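Local atomic coordinates of peptide amidase (Stenotrophomonas maltophilia, PDB entry 1M22), a protein that probably hydrolyses amide bonds, including those of peptide amides. Residues 281-284 against 285-288; 295-298 against 299-303; 451-455 against 456-460. One frame throughout, in Å; residues are numbered along the deposited sequence.

Contacts 1, 2 and 3 follow one another along the chain and gather on one side of the molecule. Contact 1 is the turn after strand 275-279; contact 2 follows it on helix 289-302, the centres about 18 Å apart. Contact 3 is the tip of the hairpin formed by strands 446-454 and 457-464, its centre about 13 Å from that of contact 1 and about 17 Å from that of contact 2. R287 NH2 reaches D455 OD2 in a 2.9 Å salt bridge, joining contacts 1 and 3, while A296 packs on M451 to join contacts 2 and 3. Together they tie the helix and first connecting loop of a beta-alpha-beta unit to a hairpin, the strands of both belonging to one large mixed sheet, away from the catalytic residues.

Contact 1. Residues 281-284 against 285-288; sequences TPLL and KYRG
P282 and K285 meet through a backbone bond that closes a 3-10 turn: K285 N gives its hydrogen to P282 O at 2.9 Å. One residue further on, Y286 N repeats the pattern with L283 O over 3.2 Å. The start of the turn is served as well. L284 N bonds to T281 O at 3.1 Å, and L283 N reaches T281 OG1 at 3.2 Å, which makes an ST turn. Threonine suits this place because its hydroxyl accepts from L283 while also bonding to the carbonyl of G433. Proline suits the next position, since it brings no N-H that would need a partner and its ring favours the helical phi of a first turn.

Against this polar frame the side chains of L283 and Y286 run side by side in the same direction, because each has CG anti to its own nitrogen (chi1 -169° and 179°). L283 CD1 comes to 4.1 Å from Y286 CB and lies obliquely to the ring. The leucine also rests on P416 of strand 412-416, whereas the tyrosine ring meets F431 edge-to-face and its OH bonds to V420 N. K285, bent at chi2 and chi3, folds its methylenes past the carbonyl carbon of L284 and touches P290, a use of the long chain that suits an exposed site. Successive backbone N-H groups are thus satisfied within the turn itself, while the aliphatic and aromatic groups are given over to packing against the sheet and its loops.

Contact 2. Residues 295-298 against 299-303; sequences QAAT and ELRRA
From Q295 to R302 the backbone is regular alpha helix, with E299, L300, R301 and R302 each donating to the carbonyl four residues back, as L300 N does to A296 O at 2.9 Å. Side chains four residues apart therefore come to lie next to one another. On one flank Q295 NE2 stands 2.9 Å from E299 OE2, a weak bond, its N-H...O angle only 124°; the amide and carboxylate planes stand 41° apart. Bends at chi2 in both chains bring the two ends together. E299 suits this place because its two oxygens serve two partners: OE2 the amide of Q295, and OE1 R483 of helix 470-484, in a salt bridge.

This helix, 289-302, is the connection of a beta-alpha-beta unit, leading from strand 275-279 to strand 306-310. A296, A297 and L300 are buried; A296 packs on M451, whereas L300 lies against Y480 and L271. R301 makes a direct tie to the following strand: its chain, extended from CG to NE, carries NH2 to V307 O. The other terminal nitrogen, NH1, lies 3.8 Å from A297 CB, where the short alanine lets the guanidinium lie close to the helix.

A water bridges the same NH1, from which it accepts at 2.8 Å, to T298 OG1 at 2.9 Å. The threonine hydroxyl also bonds to E294 O. Its methyl group, on the other branch, faces R302: CG2 sits 3.7 Å above the guanidinium plane, offset toward the rim, as the arginine chain bends back at chi2 (-65°) alongside it.

Contact 3. Residues 451-455 against 456-460; sequences MGQID and GLPVG
L457 O is approached by two groups from the partner strand: I454 N donates to it at 2.9 Å, and Q453 CA comes within 3.1 Å as a CA-H...O contact. L457 N in turn donates to I454 O at 3.0 Å, and the pair closes a type I' beta turn through D455 and G456. Both corner residues take positive phi, D455 at 56° and G456 at 84°. Glycine suits the second of them, since a side chain there would collide with the preceding carbonyl.

Next to the turn Q453 and P458 form an antiparallel non-hydrogen-bonded pair, a place where proline's missing N-H costs the hairpin nothing. The extended chain of Q453 leans over the turn, with NE2 3.4 Å from G456 CA. Further along, V459 N bonds to G452 O at 2.9 Å, while M451 N donates to V459 O over 3.0 Å. M451 and G452 thus both face V459, a classic beta bulge, and G452 adopts backbone angles that call for glycine.

The branched side chains of I454 and V459 share one face and cross each other, CG1 of the isoleucine meeting CG2 of the valine at 3.7 Å. That face is covered by helix 289-302, whose L292 touches both M451 and I454 while M289 touches V459. Around the rest, R157 NH1 hydrogen-bonds to D455 O, whose carboxylate forms a salt bridge with R287; R157 also packs on L457, Y156 lies against P458, and strand 457-464 passes on between strands 446-454 and 412-416 in the central sheet.

Contact 1. Residues 281-284 against 285-288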
ATOM      1  N   THR A 281      -4.381  21.116 -10.207  1.00 15.08           N
ATOM      2  CA  THR A 281      -3.197  21.434  -9.418  1.00 15.12           C
ATOM      3  C   THR A 281      -2.031  21.490 -10.394  1.00 14.25           C
ATOM      4  O   THR A 281      -2.154  21.057 -11.542  1.00 14.33           O
ATOM      5  CB  THR A 281      -2.874  20.355  -8.351  1.00 14.90           C
ATOM      6  OG1 THR A 281      -2.239  19.233  -8.975  1.00 14.25           O
ATOM      7  CG2 THR A 281      -4.139  19.897  -7.642  1.00 16.52           C
ATOM      8  N   PRO A 282      -0.884  22.028  -9.953  1.00 16.66           N
ATOM      9  CA  PRO A 282       0.300  22.129 -10.810  1.00 16.05           C
ATOM     10  C   PRO A 282       0.791  20.787 -11.351  1.00 14.73           C
ATOM     11  O   PRO A 282       1.528  20.744 -12.335  1.00 15.49           O
ATOM     12  CB  PRO A 282       1.327  22.793  -9.896  1.00 17.92           C
ATOM     13  CG  PRO A 282       0.478  23.671  -9.036  1.00 18.67           C
ATOM     14  CD  PRO A 282      -0.672  22.754  -8.687  1.00 15.76           C
ATOM     15  N   LEU A 283       0.381  19.694 -10.715  1.00 13.28           N
ATOM     16  CA  LEU A 283       0.810  18.371 -11.156  1.00 13.00           C
ATOM     17  C   LEU A 283       0.327  18.062 -12.573  1.00 12.36           C
ATOM     18  O   LEU A 283       0.919  17.242 -13.273  1.00 12.34           O
ATOM     19  CB  LEU A 283       0.309  17.301 -10.180  1.00 14.34           C
ATOM     20  CG  LEU A 283       0.882  15.890 -10.337  1.00 13.21           C
ATOM     21  CD1 LEU A 283       2.406  15.932 -10.268  1.00 15.10           C
ATOM     22  CD2 LEU A 283       0.323  14.991  -9.237  1.00 14.19           C
ATOM     23  N   LEU A 284      -0.747  18.723 -12.999  1.00 12.51           N
ATOM     24  CA  LEU A 284      -1.279  18.511 -14.343  1.00 12.85           C
ATOM     25  C   LEU A 284      -0.305  19.029 -15.399  1.00 13.19           C
ATOM     26  O   LEU A 284      -0.351  18.605 -16.555  1.00 13.94           O
ATOM     27  CB  LEU A 284      -2.620  19.232 -14.514  1.00 13.23           C
ATOM     28  CG  LEU A 284      -3.806  18.800 -13.649  1.00 10.30           C
ATOM     29  CD1 LEU A 284      -5.003  19.688 -13.964  1.00 13.71           C
ATOM     30  CD2 LEU A 284      -4.142  17.339 -13.908  1.00 12.61           C
ATOM     31  N   LYS A 285       0.573  19.944 -14.996  1.00 15.78           N
ATOM     32  CA  LYS A 285       1.546  20.528 -15.917  1.00 17.26           C
ATOM     33  C   LYS A 285       2.952  19.965 -15.740  1.00 16.60           C
ATOM     34  O   LYS A 285       3.916  20.489 -16.300  1.00 16.76           O
ATOM     35  CB  LYS A 285       1.571  22.049 -15.758  1.00 19.08           C
ATOM     36  CG  LYS A 285       0.205  22.708 -15.893  1.00 24.34           C
ATOM     37  CD  LYS A 285      -0.517  22.280 -17.167  1.00 27.65           C
ATOM     38  CE  LYS A 285       0.221  22.717 -18.423  1.00 30.43           C
ATOM     39  NZ  LYS A 285      -0.498  22.285 -19.656  1.00 29.72           N
ATOM     40  N   TYR A 286       3.063  18.903 -14.952  1.00 14.60           N
ATOM     41  CA  TYR A 286       4.339  18.241 -14.719  1.00 14.04           C
ATOM     42  C   TYR A 286       4.867  17.821 -16.092  1.00 14.60           C
ATOM     43  O   TYR A 286       4.096  17.405 -16.956  1.00 14.69           O
ATOM     44  CB  TYR A 286       4.103  17.033 -13.808  1.00 14.26           C
ATOM     45  CG  TYR A 286       5.319  16.202 -13.469  1.00 15.70           C
ATOM     46  CD1 TYR A 286       5.721  15.152 -14.292  1.00 14.52           C
ATOM     47  CD2 TYR A 286       6.040  16.435 -12.297  1.00 15.35           C
ATOM     48  CE1 TYR A 286       6.806  14.347 -13.952  1.00 16.11           C
ATOM     49  CE2 TYR A 286       7.128  15.637 -11.950  1.00 16.35           C
ATOM     50  CZ  TYR A 286       7.502  14.594 -12.781  1.00 12.92           C
ATOM     51  OH  TYR A 286       8.555  13.783 -12.428  1.00 17.92           O
ATOM     52  N   ARG A 287       6.173  17.949 -16.301  1.00 16.07           N
ATOM     53  CA  ARG A 287       6.776  17.604 -17.586  1.00 17.30           C
ATOM     54  C   ARG A 287       6.347  16.239 -18.125  1.00 14.97           C
ATOM     55  O   ARG A 287       6.608  15.205 -17.502  1.00 16.21           O
ATOM     56  CB  ARG A 287       8.304  17.651 -17.480  1.00 22.07           C
ATOM     57  CG  ARG A 287       9.020  17.490 -18.816  1.00 27.26           C
ATOM     58  CD  ARG A 287      10.533  17.455 -18.645  1.00 31.61           C
ATOM     59  NE  ARG A 287      10.982  16.262 -17.930  1.00 36.02           N
ATOM     60  CZ  ARG A 287      10.859  15.020 -18.390  1.00 37.87           C
ATOM     61  NH1 ARG A 287      10.298  14.798 -19.572  1.00 38.41           N
ATOM     62  NH2 ARG A 287      11.298  13.997 -17.668  1.00 39.03           N
ATOM     63  N   GLY A 288       5.693  16.247 -19.285  1.00 14.67           N
ATOM     64  CA  GLY A 288       5.244  15.013 -19.908  1.00 13.26           C
ATOM     65  C   GLY A 288       3.875  14.527 -19.460  1.00 11.46           C
ATOM     66  O   GLY A 288       3.336  13.575 -20.023  1.00 14.30           O
TER

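Contact 2. Residues 295-298 against 299-303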
ATOM      1  N   GLN A 295      -5.458  12.190 -22.112  1.00 12.27           N
ATOM      2  CA  GLN A 295      -5.915  10.930 -22.677  1.00 12.28           C
ATOM      3  C   GLN A 295      -6.785  10.190 -21.666  1.00 11.20           C
ATOM      4  O   GLN A 295      -7.799   9.598 -22.030  1.00 11.81           O
ATOM      5  CB  GLN A 295      -4.724  10.056 -23.067  1.00 14.94           C
ATOM      6  CG  GLN A 295      -5.119   8.775 -23.780  1.00 21.74           C
ATOM      7  CD  GLN A 295      -5.886   9.038 -25.063  1.00 26.53           C
ATOM      8  OE1 GLN A 295      -5.405   9.737 -25.956  1.00 30.17           O
ATOM      9  NE2 GLN A 295      -7.086   8.475 -25.162  1.00 28.46           N
ATOM     10  N   ALA A 296      -6.383  10.224 -20.398  1.00 10.76           N
ATOM     11  CA  ALA A 296      -7.141   9.553 -19.347  1.00 10.26           C
ATOM     12  C   ALA A 296      -8.538  10.149 -19.228  1.00  8.92           C
ATOM     13  O   ALA A 296      -9.520   9.421 -19.098  1.00 10.05           O
ATOM     14  CB  ALA A 296      -6.413   9.669 -18.020  1.00 11.59           C
ATOM     15  N   ALA A 297      -8.626  11.474 -19.267  1.00 10.25           N
ATOM     16  CA  ALA A 297      -9.919  12.141 -19.171  1.00  9.81           C
ATOM     17  C   ALA A 297     -10.797  11.718 -20.343  1.00 10.56           C
ATOM     18  O   ALA A 297     -11.986  11.447 -20.175  1.00 11.13           O
ATOM     19  CB  ALA A 297      -9.732  13.651 -19.168  1.00 11.12           C
ATOM     20  N   THR A 298     -10.207  11.659 -21.534  1.00 11.25           N
ATOM     21  CA  THR A 298     -10.949  11.255 -22.720  1.00 11.74           C
ATOM     22  C   THR A 298     -11.460   9.823 -22.574  1.00 11.06           C
ATOM     23  O   THR A 298     -12.607   9.534 -22.917  1.00 11.95           O
ATOM     24  CB  THR A 298     -10.075  11.363 -23.984  1.00 12.43           C
ATOM     25  OG1 THR A 298      -9.747  12.741 -24.210  1.00 15.00           O
ATOM     26  CG2 THR A 298     -10.810  10.816 -25.203  1.00 13.69           C
ATOM     27  N   GLU A 299     -10.617   8.925 -22.067  1.00 11.31           N
ATOM     28  CA  GLU A 299     -11.031   7.537 -21.883  1.00 10.72           C
ATOM     29  C   GLU A 299     -12.194   7.459 -20.892  1.00 10.21           C
ATOM     30  O   GLU A 299     -13.137   6.702 -21.101  1.00 10.59           O
ATOM     31  CB  GLU A 299      -9.865   6.679 -21.377  1.00 11.48           C
ATOM     32  CG  GLU A 299      -8.696   6.507 -22.355  1.00 13.86           C
ATOM     33  CD  GLU A 299      -9.065   5.753 -23.631  1.00 14.33           C
ATOM     34  OE1 GLU A 299      -9.975   4.901 -23.599  1.00 15.25           O
ATOM     35  OE2 GLU A 299      -8.421   6.003 -24.671  1.00 19.84           O
ATOM     36  N   LEU A 300     -12.122   8.238 -19.817  1.00 10.00           N
ATOM     37  CA  LEU A 300     -13.189   8.250 -18.821  1.00  9.79           C
ATOM     38  C   LEU A 300     -14.502   8.715 -19.452  1.00  9.44           C
ATOM     39  O   LEU A 300     -15.558   8.131 -19.211  1.00 10.61           O
ATOM     40  CB  LEU A 300     -12.815   9.170 -17.650  1.00  9.06           C
ATOM     41  CG  LEU A 300     -11.641   8.709 -16.778  1.00  8.87           C
ATOM     42  CD1 LEU A 300     -11.261   9.808 -15.800  1.00 11.21           C
ATOM     43  CD2 LEU A 300     -12.020   7.440 -16.032  1.00 10.99           C
ATOM     44  N   ARG A 301     -14.431   9.767 -20.264  1.00 10.36           N
ATOM     45  CA  ARG A 301     -15.620  10.292 -20.929  1.00 10.73           C
ATOM     46  C   ARG A 301     -16.196   9.296 -21.931  1.00 11.31           C
ATOM     47  O   ARG A 301     -17.409   9.087 -21.975  1.00 12.48           O
ATOM     48  CB  ARG A 301     -15.297  11.610 -21.639  1.00 11.02           C
ATOM     49  CG  ARG A 301     -15.042  12.765 -20.690  1.00 12.52           C
ATOM     50  CD  ARG A 301     -14.771  14.060 -21.438  1.00 15.09           C
ATOM     51  NE  ARG A 301     -14.616  15.187 -20.522  1.00 16.04           N
ATOM     52  CZ  ARG A 301     -13.498  15.891 -20.378  1.00 19.54           C
ATOM     53  NH1 ARG A 301     -12.423  15.588 -21.094  1.00 19.10           N
ATOM     54  NH2 ARG A 301     -13.452  16.895 -19.511  1.00 21.19           N
ATOM     55  N   ARG A 302     -15.330   8.686 -22.734  1.00 11.10           N
ATOM     56  CA  ARG A 302     -15.777   7.714 -23.726  1.00 11.71           C
ATOM     57  C   ARG A 302     -16.410   6.497 -23.061  1.00 11.31           C
ATOM     58  O   ARG A 302     -17.226   5.801 -23.669  1.00 14.11           O
ATOM     59  CB  ARG A 302     -14.601   7.276 -24.606  1.00 13.57           C
ATOM     60  CG  ARG A 302     -14.052   8.380 -25.503  1.00 18.48           C
ATOM     61  CD  ARG A 302     -15.078   8.817 -26.540  1.00 25.96           C
ATOM     62  NE  ARG A 302     -14.573   9.884 -27.401  1.00 29.87           N
ATOM     63  CZ  ARG A 302     -14.274  11.109 -26.981  1.00 32.51           C
ATOM     64  NH1 ARG A 302     -14.428  11.431 -25.703  1.00 34.16           N
ATOM     65  NH2 ARG A 302     -13.819  12.014 -27.837  1.00 34.00           N
ATOM     66  N   ALA A 303     -16.037   6.245 -21.810  1.00 12.17           N
ATOM     67  CA  ALA A 303     -16.576   5.121 -21.057  1.00 13.09           C
ATOM     68  C   ALA A 303     -17.948   5.465 -20.481  1.00 13.27           C
ATOM     69  O   ALA A 303     -18.607   4.613 -19.885  1.00 16.61           O
ATOM     70  CB  ALA A 303     -15.617   4.730 -19.936  1.00 12.59           C
TER
HETATM   71  O   HOH W   1     -12.087  14.409 -23.645  1.00 28.25           O

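Contact 3. Residues 451-455 against 456-460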
ATOM      1  N   MET A 451      -1.510   4.534 -15.796  1.00  7.31           N
ATOM      2  CA  MET A 451      -2.089   5.254 -16.921  1.00  8.80           C
ATOM      3  C   MET A 451      -1.084   5.573 -18.024  1.00  8.99           C
ATOM      4  O   MET A 451      -1.409   6.261 -18.989  1.00 12.16           O
ATOM      5  CB  MET A 451      -2.784   6.536 -16.449  1.00 10.58           C
ATOM      6  CG  MET A 451      -1.884   7.692 -16.084  1.00 12.10           C
ATOM      7  SD  MET A 451      -2.866   9.217 -16.097  1.00 12.07           S
ATOM      8  CE  MET A 451      -3.311   9.251 -17.725  1.00 23.07           C
ATOM      9  N   GLY A 452       0.134   5.064 -17.883  1.00  8.98           N
ATOM     10  CA  GLY A 452       1.143   5.306 -18.897  1.00  9.52           C
ATOM     11  C   GLY A 452       2.522   5.490 -18.308  1.00  9.98           C
ATOM     12  O   GLY A 452       2.780   5.127 -17.161  1.00  8.25           O
ATOM     13  N   GLN A 453       3.418   6.055 -19.108  1.00  9.92           N
ATOM     14  CA  GLN A 453       4.781   6.296 -18.670  1.00 10.55           C
ATOM     15  C   GLN A 453       5.304   7.584 -19.278  1.00 11.14           C
ATOM     16  O   GLN A 453       4.785   8.063 -20.287  1.00 12.45           O
ATOM     17  CB  GLN A 453       5.702   5.146 -19.104  1.00 12.36           C
ATOM     18  CG  GLN A 453       5.375   3.793 -18.496  1.00 18.01           C
ATOM     19  CD  GLN A 453       6.303   2.689 -18.982  1.00 20.70           C
ATOM     20  OE1 GLN A 453       6.236   1.554 -18.508  1.00 24.19           O
ATOM     21  NE2 GLN A 453       7.171   3.019 -19.934  1.00 22.84           N
ATOM     22  N   ILE A 454       6.319   8.146 -18.637  1.00  9.93           N
ATOM     23  CA  ILE A 454       6.989   9.342 -19.126  1.00 11.47           C
ATOM     24  C   ILE A 454       8.459   8.936 -19.128  1.00 13.86           C
ATOM     25  O   ILE A 454       9.020   8.605 -18.081  1.00 12.10           O
ATOM     26  CB  ILE A 454       6.792  10.556 -18.190  1.00 10.79           C
ATOM     27  CG1 ILE A 454       5.312  10.943 -18.141  1.00 11.83           C
ATOM     28  CG2 ILE A 454       7.635  11.733 -18.687  1.00 13.61           C
ATOM     29  CD1 ILE A 454       4.995  12.082 -17.190  1.00 11.82           C
ATOM     30  N   ASP A 455       9.062   8.925 -20.310  1.00 15.44           N
ATOM     31  CA  ASP A 455      10.464   8.548 -20.450  1.00 17.34           C
ATOM     32  C   ASP A 455      10.747   7.163 -19.866  1.00 14.51           C
ATOM     33  O   ASP A 455      11.802   6.936 -19.270  1.00 16.14           O
ATOM     34  CB  ASP A 455      11.360   9.586 -19.771  1.00 21.75           C
ATOM     35  CG  ASP A 455      11.223  10.967 -20.382  1.00 27.30           C
ATOM     36  OD1 ASP A 455      11.389  11.093 -21.613  1.00 31.12           O
ATOM     37  OD2 ASP A 455      10.954  11.928 -19.629  1.00 31.67           O
ATOM     38  N   GLY A 456       9.797   6.246 -20.030  1.00 13.24           N
ATOM     39  CA  GLY A 456       9.974   4.890 -19.534  1.00 11.78           C
ATOM     40  C   GLY A 456       9.644   4.645 -18.071  1.00 10.71           C
ATOM     41  O   GLY A 456       9.753   3.517 -17.595  1.00 13.80           O
ATOM     42  N   LEU A 457       9.239   5.689 -17.354  1.00  9.75           N
ATOM     43  CA  LEU A 457       8.907   5.557 -15.937  1.00  9.10           C
ATOM     44  C   LEU A 457       7.391   5.654 -15.748  1.00  8.36           C
ATOM     45  O   LEU A 457       6.750   6.569 -16.262  1.00  9.01           O
ATOM     46  CB  LEU A 457       9.629   6.644 -15.139  1.00  7.91           C
ATOM     47  CG  LEU A 457      11.162   6.600 -15.248  1.00 10.60           C
ATOM     48  CD1 LEU A 457      11.764   7.792 -14.525  1.00 10.95           C
ATOM     49  CD2 LEU A 457      11.689   5.295 -14.665  1.00 11.79           C
ATOM     50  N   PRO A 458       6.801   4.708 -15.000  1.00  7.09           N
ATOM     51  CA  PRO A 458       5.353   4.694 -14.762  1.00  6.40           C
ATOM     52  C   PRO A 458       4.724   5.909 -14.100  1.00  6.12           C
ATOM     53  O   PRO A 458       5.312   6.542 -13.224  1.00  6.80           O
ATOM     54  CB  PRO A 458       5.153   3.449 -13.904  1.00  7.47           C
ATOM     55  CG  PRO A 458       6.271   2.556 -14.313  1.00  8.24           C
ATOM     56  CD  PRO A 458       7.433   3.515 -14.410  1.00  6.95           C
ATOM     57  N   VAL A 459       3.497   6.187 -14.526  1.00  6.27           N
ATOM     58  CA  VAL A 459       2.673   7.264 -13.988  1.00  7.56           C
ATOM     59  C   VAL A 459       1.300   6.643 -13.737  1.00  6.82           C
ATOM     60  O   VAL A 459       0.837   5.807 -14.518  1.00  7.65           O
ATOM     61  CB  VAL A 459       2.519   8.433 -14.987  1.00 11.07           C
ATOM     62  CG1 VAL A 459       1.542   9.462 -14.442  1.00 15.38           C
ATOM     63  CG2 VAL A 459       3.872   9.078 -15.241  1.00 14.66           C
ATOM     64  N   GLY A 460       0.659   7.039 -12.644  1.00  6.82           N
ATOM     65  CA  GLY A 460      -0.646   6.488 -12.327  1.00  6.20           C
ATOM     66  C   GLY A 460      -1.766   7.504 -12.242  1.00  6.66           C
ATOM     67  O   GLY A 460      -1.532   8.707 -12.095  1.00  7.78           O
TER